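Local coordinates for nird-like protein (Hydrogenobacter thermophilus, PDB 4CH7), which catalyses the decarboxylation of siroheme to didecarboxysiroheme, a step in the biosynthesis of heme d1, at residues 35-38 / 39-43. Sequence-based numbering, arbitrary orientation.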
ATOM      1  N   GLY A  35     -29.751   4.410  11.789  1.00 50.88           N
ATOM      2  CA  GLY A  35     -29.363   5.802  11.930  1.00 51.66           C
ATOM      3  C   GLY A  35     -28.384   5.987  13.071  1.00 58.41           C
ATOM      4  O   GLY A  35     -27.418   6.744  12.958  1.00 53.58           O
ATOM      5  N   LYS A  36     -28.629   5.277  14.169  1.00 52.89           N
ATOM      6  CA  LYS A  36     -27.734   5.306  15.317  1.00 45.11           C
ATOM      7  C   LYS A  36     -26.381   4.681  14.979  1.00 49.16           C
ATOM      8  O   LYS A  36     -25.336   5.196  15.383  1.00 55.87           O
ATOM      9  CB  LYS A  36     -28.365   4.591  16.511  1.00 43.78           C
ATOM     10  CG  LYS A  36     -27.459   4.551  17.730  1.00 44.10           C
ATOM     11  CD  LYS A  36     -28.200   4.084  18.966  1.00 43.71           C
ATOM     12  CE  LYS A  36     -27.285   4.100  20.177  1.00 48.26           C
ATOM     13  NZ  LYS A  36     -27.990   3.708  21.426  1.00 55.66           N
ATOM     14  N   LEU A  37     -26.405   3.574  14.238  1.00 48.06           N
ATOM     15  CA  LEU A  37     -25.173   2.939  13.780  1.00 51.99           C
ATOM     16  C   LEU A  37     -24.360   3.917  12.944  1.00 50.71           C
ATOM     17  O   LEU A  37     -23.167   4.095  13.175  1.00 46.99           O
ATOM     18  CB  LEU A  37     -25.466   1.674  12.964  1.00 53.40           C
ATOM     19  CG  LEU A  37     -24.259   1.091  12.221  1.00 54.39           C
ATOM     20  CD1 LEU A  37     -23.213   0.613  13.208  1.00 58.44           C
ATOM     21  CD2 LEU A  37     -24.657  -0.033  11.280  1.00 54.87           C
ATOM     22  N   LEU A  38     -25.027   4.554  11.983  1.00 50.71           N
ATOM     23  CA  LEU A  38     -24.389   5.505  11.076  1.00 52.94           C
ATOM     24  C   LEU A  38     -23.673   6.649  11.795  1.00 61.61           C
ATOM     25  O   LEU A  38     -22.476   6.860  11.593  1.00 61.62           O
ATOM     26  CB  LEU A  38     -25.414   6.068  10.089  1.00 48.31           C
ATOM     27  CG  LEU A  38     -25.757   5.177   8.896  1.00 44.91           C
ATOM     28  CD1 LEU A  38     -26.730   5.868   7.960  1.00 51.53           C
ATOM     29  CD2 LEU A  38     -24.494   4.785   8.161  1.00 45.11           C
ATOM     30  N   LYS A  39     -24.409   7.385  12.625  1.00 61.88           N
ATOM     31  CA  LYS A  39     -23.844   8.523  13.349  1.00 68.41           C
ATOM     32  C   LYS A  39     -22.673   8.105  14.238  1.00 61.95           C
ATOM     33  O   LYS A  39     -21.708   8.855  14.400  1.00 64.60           O
ATOM     34  CB  LYS A  39     -24.923   9.239  14.170  1.00 60.25           C
ATOM     35  CG  LYS A  39     -24.394  10.406  14.997  1.00 76.53           C
ATOM     36  CD  LYS A  39     -25.507  11.183  15.674  1.00 85.10           C
ATOM     37  CE  LYS A  39     -24.948  12.116  16.738  1.00 87.24           C
ATOM     38  NZ  LYS A  39     -24.308  11.361  17.852  1.00 69.65           N
ATOM     39  N   THR A  40     -22.752   6.899  14.794  1.00 57.37           N
ATOM     40  CA  THR A  40     -21.654   6.355  15.585  1.00 58.76           C
ATOM     41  C   THR A  40     -20.383   6.166  14.742  1.00 61.77           C
ATOM     42  O   THR A  40     -19.302   6.580  15.164  1.00 62.34           O
ATOM     43  CB  THR A  40     -22.045   5.039  16.296  1.00 64.14           C
ATOM     44  OG1 THR A  40     -23.097   5.296  17.236  1.00 52.20           O
ATOM     45  CG2 THR A  40     -20.850   4.467  17.039  1.00 51.63           C
ATOM     46  N   ILE A  41     -20.519   5.564  13.558  1.00 52.58           N
ATOM     47  CA  ILE A  41     -19.388   5.371  12.640  1.00 59.69           C
ATOM     48  C   ILE A  41     -18.635   6.672  12.414  1.00 52.18           C
ATOM     49  O   ILE A  41     -17.401   6.700  12.432  1.00 52.83           O
ATOM     50  CB  ILE A  41     -19.827   4.885  11.239  1.00 52.82           C
ATOM     51  CG1 ILE A  41     -20.820   3.729  11.327  1.00 59.22           C
ATOM     52  CG2 ILE A  41     -18.605   4.482  10.412  1.00 49.05           C
ATOM     53  CD1 ILE A  41     -20.224   2.462  11.847  1.00 56.84           C
ATOM     54  N   GLU A  42     -19.395   7.741  12.184  1.00 45.76           N
ATOM     55  CA  GLU A  42     -18.831   9.061  11.950  1.00 61.42           C
ATOM     56  C   GLU A  42     -17.920   9.462  13.103  1.00 64.97           C
ATOM     57  O   GLU A  42     -16.803   9.917  12.882  1.00 62.41           O
ATOM     58  CB  GLU A  42     -19.947  10.095  11.787  1.00 59.51           C
ATOM     59  CG  GLU A  42     -20.990   9.738  10.733  1.00 79.33           C
ATOM     60  CD  GLU A  42     -22.026  10.830  10.554  1.00 81.99           C
ATOM     61  OE1 GLU A  42     -22.147  11.691  11.451  1.00 76.00           O
ATOM     62  OE2 GLU A  42     -22.718  10.829   9.514  1.00 75.61           O
ATOM     63  N   LYS A  43     -18.410   9.286  14.329  1.00 65.01           N
ATOM     64  CA  LYS A  43     -17.630   9.567  15.529  1.00 53.88           C
ATOM     65  C   LYS A  43     -16.288   8.852  15.498  1.00 66.90           C
ATOM     66  O   LYS A  43     -15.252   9.450  15.780  1.00 69.78           O
ATOM     67  CB  LYS A  43     -18.394   9.143  16.783  1.00 68.03           C
ATOM     68  CG  LYS A  43     -19.460  10.118  17.250  1.00 73.91           C
ATOM     69  CD  LYS A  43     -20.072   9.642  18.559  1.00 76.54           C
ATOM     70  CE  LYS A  43     -21.104  10.621  19.089  1.00 78.17           C
ATOM     71  NZ  LYS A  43     -21.809  10.077  20.284  1.00 94.75           N
TER
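Thr40 grips the carbonyl oxygen of Lys36, one turn earlier in helix 34-47, with two donors. Its backbone N gives the ordinary helical i to i+4 bond, 3.2 Å from Thr40 N to Lys36 O, and its hydroxyl adds a second of 2.9 Å from Thr40 OG1 to the same Lys36 O. The two donors come from opposite faces of the carbonyl plane, the hydroxyl tilted 28° from it, so they do not compete for one approach. The torsion is what permits this: with chi1 at -64°, OG1 lies beside the backbone N and points back along the helix. An alanine here, lacking both hydroxyl and methyl, would probably cost Lys36 O its hydroxyl donor, the backbone N remaining, and weaken the contact with Ile8 of helix 4-11.

Ile41 can be followed from CB outward. CB sits 3.3 Å from Leu38 O; CG1, anti to the carbonyl carbon, turns back over the preceding turn and comes to 3.0 Å from Leu37 O; CD1, at the tip, meets Leu37 CD1 at 3.8 Å. The Leu37 side chain slants across that of Ile41, and the backbone beneath them is tied by the bond from Ile41 N to Leu37 O. Both residues are buried and also touch Ile8, while Leu37 reaches Leu26 and Ala27 of helix 22-30, giving this helix an apolar face within the helix-turn-helix-family domain.

Leu37 and Ile41 thus pack by carbon contacts, whereas Thr40 spends its hydroxyl proton on its own helix's backbone and so can probably sit against the apolar Ile8 without presenting an unmet donor there.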